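Local coordinates for protein PTHB1 (Homo sapiens, PDB 4YD8) that forms the N-terminal seven-bladed beta-propeller of a BBSome subunit, part of a coat complex thought to sort specific membrane proteins to primary cilia, at residues A[137-143]-A[156-162]; A[198-204]-A[246-252]. All blocks are in the same frame, centred on the assembly; numbering follows the deposited sequence. Where two conformers were deposited one is given.

The two contacts come in series along the chain, with centres about 16 Å apart and nearest atoms about 4 Å apart without touching. Contact 1 lies inside a single blade, pairing the first two strands, 139-145 and 155-160, of one four-stranded antiparallel sheet. Contact 2 joins the following two blades: 198-204 belongs to the sheet that starts with strand 188-191, and 246-252 leads into the sheet that starts with strand 249-255. Both contacts reach the same connecting loop, contact 1 through Gly-186 and contact 2 through Leu-184 and Pro-187. Together they illustrate how a propeller is held, by backbone pairing within a blade and by packing, a side-chain hydrogen bond and waters between blades.

Contact 1: A[137-143]-A[156-162]; sequences RTACNMT and ICIQSMD
Asn-141 and Gln-159 lie side by side, pointing the same way, their amide planes 27° apart. Gln-159 NE2 gives a hydrogen to Asn-141 OD1 at 3.0 Å, and OD1 lies in the plane of the Gln-159 amide. Asn-141 reaches this bond because its CG sits between backbone N and carbonyl carbon (chi1 53°), while the Gln-159 chain runs extended. Both amides also donate to Gly-186 O, in the loop ahead of the next blade, which fixes their rotation.

Beneath them the register slips by one residue. Gln-159 O takes a short bond from Cys-140 N (2.7 Å) and a weak one from Asn-141 N, a classic beta bulge. Past it the antiparallel ladder is regular, Thr-143 and Cys-157 exchanging both backbone bonds. On the other side of the sheet Met-142 CB lies against Ile-158 CG1 at 4.0 Å, and Ala-139 CB meets Ile-158 CG2; Leu-102 of the preceding blade packs on all three residues.

At the open end, Met-161 N bonds to Thr-138 O, and Met-161, built as selenomethionine, bends at chi2 and chi3 and brings its SE to 3.7 Å from Cys-140 CB. Arg-137 NH1 closes this end with a salt bridge to Asp-162 OD2 at 2.7 Å, the two side chains crossing at about a right angle. Ser-160 OG donates to Asp-162 OD1 (2.6 Å), helping to hold that carboxylate in place.

Gly-145, critical for protein stability, lies further along strand 139-145. The whole is an antiparallel hairpin with a classic bulge, formed by the first two strands of a beta-propeller blade.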
loop_
_atom_site.group_PDB
_atom_site.type_symbol
_atom_site.label_atom_id
_atom_site.label_comp_id
_atom_site.label_asym_id
_atom_site.label_seq_id
_atom_site.Cartn_x
_atom_site.Cartn_y
_atom_site.Cartn_z
ATOM N N ARG A 137 16.660 -5.954 14.322
ATOM C CA ARG A 137 17.247 -6.070 12.983
ATOM C C ARG A 137 16.736 -4.953 12.084
ATOM O O ARG A 137 15.628 -4.470 12.278
ATOM C CB ARG A 137 16.906 -7.420 12.348
ATOM C CG ARG A 137 17.115 -8.603 13.256
ATOM C CD ARG A 137 16.780 -9.903 12.571
ATOM N NE ARG A 137 17.385 -11.017 13.288
ATOM C CZ ARG A 137 18.650 -11.391 13.139
ATOM N NH1 ARG A 137 19.440 -10.744 12.295
ATOM N NH2 ARG A 137 19.124 -12.414 13.835
ATOM N N THR A 138 17.537 -4.551 11.100
ATOM C CA THR A 138 17.094 -3.553 10.114
ATOM C C THR A 138 15.871 -4.011 9.323
ATOM O O THR A 138 15.836 -5.134 8.823
ATOM C CB THR A 138 18.215 -3.237 9.121
ATOM O OG1 THR A 138 18.762 -4.471 8.643
ATOM C CG2 THR A 138 19.322 -2.454 9.800
ATOM N N ALA A 139 14.882 -3.128 9.184
ATOM C CA ALA A 139 13.629 -3.487 8.517
ATOM C C ALA A 139 13.687 -3.310 7.007
ATOM O O ALA A 139 14.414 -2.461 6.504
ATOM C CB ALA A 139 12.462 -2.648 9.088
ATOM N N CYS A 140 12.907 -4.116 6.289
ATOM C CA CYS A 140 12.685 -3.880 4.871
ATOM C C CYS A 140 11.283 -3.306 4.635
ATOM O O CYS A 140 11.139 -2.159 4.212
ATOM C CB CYS A 140 12.865 -5.166 4.061
ATOM S SG CYS A 140 12.510 -4.917 2.291
ATOM N N ASN A 141 10.265 -4.114 4.917
ATOM C CA ASN A 141 8.870 -3.746 4.631
ATOM C C ASN A 141 7.951 -4.442 5.636
ATOM O O ASN A 141 8.425 -5.175 6.498
ATOM C CB ASN A 141 8.489 -4.091 3.175
ATOM C CG ASN A 141 8.786 -5.552 2.794
ATOM O OD1 ASN A 141 8.928 -6.417 3.652
ATOM N ND2 ASN A 141 8.861 -5.823 1.482
HETATM N N MSE A 142 6.645 -4.201 5.555
HETATM C CA MSE A 142 5.746 -4.793 6.532
HETATM C C MSE A 142 4.401 -5.087 5.909
HETATM O O MSE A 142 4.092 -4.590 4.821
HETATM C CB MSE A 142 5.548 -3.863 7.734
HETATM C CG MSE A 142 4.948 -2.512 7.372
HETATM SE SE MSE A 142 4.567 -1.533 9.059
HETATM C CE MSE A 142 4.245 0.219 8.331
ATOM N N THR A 143 3.607 -5.889 6.608
ATOM C CA THR A 143 2.207 -6.088 6.244
ATOM C C THR A 143 1.427 -6.220 7.555
ATOM O O THR A 143 2.015 -6.211 8.637
ATOM C CB THR A 143 2.027 -7.334 5.321
ATOM O OG1 THR A 143 0.687 -7.393 4.819
ATOM C CG2 THR A 143 2.361 -8.642 6.077
ATOM N N ILE A 156 0.928 -6.860 13.146
ATOM C CA ILE A 156 1.872 -6.349 12.162
ATOM C C ILE A 156 3.013 -7.349 12.015
ATOM O O ILE A 156 3.463 -7.939 13.000
ATOM C CB ILE A 156 2.415 -4.959 12.571
ATOM C CG1 ILE A 156 1.336 -3.877 12.370
ATOM C CG2 ILE A 156 3.679 -4.579 11.788
ATOM C CD1 ILE A 156 1.680 -2.573 13.048
ATOM N N CYS A 157 3.430 -7.570 10.777
ATOM C CA CYS A 157 4.577 -8.435 10.491
ATOM C C CYS A 157 5.581 -7.630 9.697
ATOM O O CYS A 157 5.253 -7.084 8.637
ATOM C CB CYS A 157 4.155 -9.670 9.708
ATOM S SG CYS A 157 5.591 -10.682 9.188
ATOM N N ILE A 158 6.800 -7.537 10.214
ATOM C CA ILE A 158 7.857 -6.788 9.553
ATOM C C ILE A 158 8.899 -7.769 9.018
ATOM O O ILE A 158 9.371 -8.627 9.757
ATOM C CB ILE A 158 8.537 -5.788 10.527
ATOM C CG1 ILE A 158 7.540 -4.733 11.040
ATOM C CG2 ILE A 158 9.738 -5.107 9.872
ATOM C CD1 ILE A 158 8.100 -3.943 12.228
ATOM N N GLN A 159 9.234 -7.653 7.737
ATOM C CA GLN A 159 10.334 -8.421 7.173
ATOM C C GLN A 159 11.640 -7.653 7.332
ATOM O O GLN A 159 11.733 -6.497 6.900
ATOM C CB GLN A 159 10.081 -8.729 5.688
ATOM C CG GLN A 159 11.241 -9.542 5.054
ATOM C CD GLN A 159 11.018 -9.829 3.580
ATOM O OE1 GLN A 159 11.526 -10.814 3.047
ATOM N NE2 GLN A 159 10.260 -8.961 2.908
ATOM N N SER A 160 12.657 -8.286 7.934
ATOM C CA SER A 160 13.949 -7.639 8.081
ATOM C C SER A 160 14.731 -7.720 6.776
ATOM O O SER A 160 14.398 -8.515 5.898
ATOM C CB SER A 160 14.761 -8.287 9.210
ATOM O OG SER A 160 15.187 -9.586 8.831
HETATM N N MSE A 161 15.779 -6.912 6.652
HETATM C CA MSE A 161 16.623 -6.960 5.462
HETATM C C MSE A 161 17.240 -8.345 5.278
HETATM O O MSE A 161 17.456 -8.765 4.148
HETATM C CB MSE A 161 17.734 -5.900 5.519
HETATM C CG MSE A 161 17.218 -4.459 5.413
HETATM SE SE MSE A 161 16.401 -4.073 3.666
HETATM C CE MSE A 161 17.744 -4.852 2.488
ATOM N N ASP A 162 17.495 -9.064 6.374
ATOM C CA ASP A 162 18.129 -10.376 6.251
ATOM C C ASP A 162 17.114 -11.522 6.354
ATOM O O ASP A 162 17.487 -12.678 6.509
ATOM C CB ASP A 162 19.280 -10.545 7.277
ATOM C CG ASP A 162 18.811 -10.618 8.735
ATOM O OD1 ASP A 162 17.660 -10.271 9.063
ATOM O OD2 ASP A 162 19.635 -11.027 9.582
HETATM O O HOH W 1 18.146 -7.284 8.797
#

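Contact 2: A[198-204]-A[246-252]; sequences LTVSSCQ and GEQALDI
The Gln-204 amide lies flat over the Gly-246/Glu-247 peptide, the two planes nearly parallel, with Glu-247 N 3.4 Å from Gln-204 CD. This is a face contact without a hydrogen bond between the two groups. The Gln-248 amide is turned 46° from that of Gln-204 and receives Gln-204 CG over one face, 3.5 Å from Gln-248 NE2. The NE2 end works in the amide plane, giving a nearly straight bond (168°) to Ser-202 O at 2.9 Å, while OE1 accepts from two waters that lie well off the plane, one to each side. Water 2 also donates to Ser-201 O and accepts from Ala-249 N; water 3 also bonds to Ser-202 OG, which is also hydrogen-bonded to Leu-184 N. A bend at chi2 (-64°) folds the Gln-248 chain back to reach them. Replacing Gln-248 by alanine is likely to leave Ser-202 O without this amide donor and the two waters without the acceptor they share.

Deeper in, the packing is apolar and tight: Val-200 CG2 presses on Ala-249 CB at 3.5 Å and touches Ile-252 CD1 at 3.6 Å.

These pieces join neighbouring propeller blades. Ser-201 to Gln-204 form the type I turn from strand 196-200 to strand 205-210. Opposite it, the chain leaving strand 241-244 enters strand 249-255, turning a corner at Leu-250. Val-206 lies beside Val-200, while strand 263-268 supplies Val-266 against Ala-249 and Val-264 against Ile-252.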
loop_
_atom_site.group_PDB
_atom_site.type_symbol
_atom_site.label_atom_id
_atom_site.label_comp_id
_atom_site.label_asym_id
_atom_site.label_seq_id
_atom_site.Cartn_x
_atom_site.Cartn_y
_atom_site.Cartn_z
ATOM N N LEU A 198 2.529 -13.951 2.140
ATOM C CA LEU A 198 3.019 -14.189 0.785
ATOM C C LEU A 198 4.232 -13.316 0.510
ATOM O O LEU A 198 4.274 -12.145 0.897
ATOM C CB LEU A 198 1.904 -13.915 -0.250
ATOM C CG LEU A 198 0.924 -15.094 -0.326
ATOM C CD1 LEU A 198 -0.084 -15.118 0.828
ATOM C CD2 LEU A 198 0.223 -15.118 -1.633
ATOM N N THR A 199 5.235 -13.889 -0.140
ATOM C CA THR A 199 6.349 -13.088 -0.588
ATOM C C THR A 199 6.862 -13.649 -1.911
ATOM O O THR A 199 6.331 -14.643 -2.409
ATOM C CB THR A 199 7.476 -13.034 0.466
ATOM O OG1 THR A 199 8.454 -12.061 0.074
ATOM C CG2 THR A 199 8.150 -14.415 0.639
ATOM N N VAL A 200 7.836 -12.973 -2.511
ATOM C CA VAL A 200 8.512 -13.517 -3.688
ATOM C C VAL A 200 10.018 -13.474 -3.461
ATOM O O VAL A 200 10.568 -12.427 -3.124
ATOM C CB VAL A 200 8.187 -12.755 -4.969
ATOM C CG1 VAL A 200 8.662 -13.557 -6.191
ATOM C CG2 VAL A 200 6.671 -12.445 -5.057
ATOM N N SER A 201 10.679 -14.607 -3.664
ATOM C CA SER A 201 12.101 -14.720 -3.354
ATOM C C SER A 201 12.975 -14.287 -4.521
ATOM O O SER A 201 12.491 -14.080 -5.632
ATOM C CB SER A 201 12.457 -16.161 -2.975
ATOM O OG SER A 201 12.303 -17.003 -4.103
ATOM N N SER A 202 14.279 -14.198 -4.277
ATOM C CA SER A 202 15.211 -13.819 -5.332
ATOM C C SER A 202 15.325 -14.865 -6.432
ATOM O O SER A 202 15.688 -14.537 -7.559
ATOM C CB SER A 202 16.596 -13.540 -4.743
ATOM O OG SER A 202 16.544 -12.406 -3.903
ATOM N N CYS A 203 15.007 -16.117 -6.129
ATOM C CA CYS A 203 15.037 -17.115 -7.190
ATOM C C CYS A 203 13.646 -17.246 -7.836
ATOM O O CYS A 203 13.318 -18.258 -8.461
ATOM C CB CYS A 203 15.564 -18.465 -6.665
ATOM S SG CYS A 203 14.597 -19.209 -5.346
ATOM N N GLN A 204 12.856 -16.185 -7.692
ATOM C CA GLN A 204 11.658 -15.941 -8.502
ATOM C C GLN A 204 10.501 -16.886 -8.163
ATOM O O GLN A 204 9.671 -17.217 -9.014
ATOM C CB GLN A 204 12.026 -16.011 -9.998
ATOM C CG GLN A 204 13.216 -15.090 -10.345
ATOM C CD GLN A 204 13.664 -15.129 -11.797
ATOM O OE1 GLN A 204 13.606 -16.166 -12.471
ATOM N NE2 GLN A 204 14.155 -13.997 -12.279
ATOM N N GLY A 246 9.286 -17.017 -12.839
ATOM C CA GLY A 246 10.333 -16.813 -13.826
ATOM C C GLY A 246 10.846 -15.396 -14.002
ATOM O O GLY A 246 11.512 -15.101 -14.996
ATOM N N GLU A 247 10.566 -14.532 -13.037
ATOM C CA GLU A 247 11.016 -13.142 -13.086
ATOM C C GLU A 247 10.965 -12.552 -11.695
ATOM O O GLU A 247 10.315 -13.112 -10.816
ATOM C CB GLU A 247 10.133 -12.312 -14.038
ATOM C CG GLU A 247 8.703 -12.179 -13.549
ATOM C CD GLU A 247 7.781 -11.639 -14.631
ATOM O OE1 GLU A 247 7.501 -12.375 -15.610
ATOM O OE2 GLU A 247 7.362 -10.467 -14.516
ATOM N N GLN A 248 11.620 -11.413 -11.496
ATOM C CA GLN A 248 11.564 -10.731 -10.205
ATOM C C GLN A 248 10.216 -10.033 -10.032
ATOM O O GLN A 248 9.650 -9.504 -10.996
ATOM C CB GLN A 248 12.708 -9.719 -10.065
ATOM C CG GLN A 248 14.104 -10.331 -10.160
ATOM C CD GLN A 248 14.417 -11.307 -9.025
ATOM O OE1 GLN A 248 14.022 -11.101 -7.872
ATOM N NE2 GLN A 248 15.152 -12.364 -9.348
ATOM N N ALA A 249 9.697 -10.049 -8.809
ATOM C CA ALA A 249 8.450 -9.340 -8.497
ATOM C C ALA A 249 8.699 -7.930 -7.975
ATOM O O ALA A 249 9.615 -7.702 -7.185
ATOM C CB ALA A 249 7.639 -10.126 -7.481
ATOM N N LEU A 250 7.866 -6.992 -8.419
ATOM C CA LEU A 250 7.891 -5.624 -7.905
ATOM C C LEU A 250 6.979 -5.451 -6.689
ATOM O O LEU A 250 7.298 -4.712 -5.753
ATOM C CB LEU A 250 7.471 -4.638 -9.001
ATOM C CG LEU A 250 8.407 -4.479 -10.202
ATOM C CD1 LEU A 250 7.810 -3.520 -11.224
ATOM C CD2 LEU A 250 9.773 -3.989 -9.748
ATOM N N ASP A 251 5.834 -6.120 -6.713
ATOM C CA ASP A 251 4.835 -5.911 -5.680
ATOM C C ASP A 251 3.876 -7.092 -5.632
ATOM O O ASP A 251 3.751 -7.844 -6.609
ATOM C CB ASP A 251 4.070 -4.591 -5.953
ATOM C CG ASP A 251 3.383 -4.035 -4.713
ATOM O OD1 ASP A 251 3.612 -4.580 -3.613
ATOM O OD2 ASP A 251 2.634 -3.027 -4.835
ATOM N N ILE A 252 3.220 -7.252 -4.485
ATOM C CA ILE A 252 2.113 -8.190 -4.313
ATOM C C ILE A 252 0.957 -7.449 -3.667
ATOM O O ILE A 252 1.168 -6.644 -2.766
ATOM C CB ILE A 252 2.460 -9.380 -3.399
ATOM C CG1 ILE A 252 3.654 -10.153 -3.912
ATOM C CG2 ILE A 252 1.262 -10.329 -3.242
ATOM C CD1 ILE A 252 4.262 -11.006 -2.804
HETATM O O HOH W 2 11.541 -11.405 -6.813
HETATM O O HOH W 3 15.077 -10.368 -5.096
#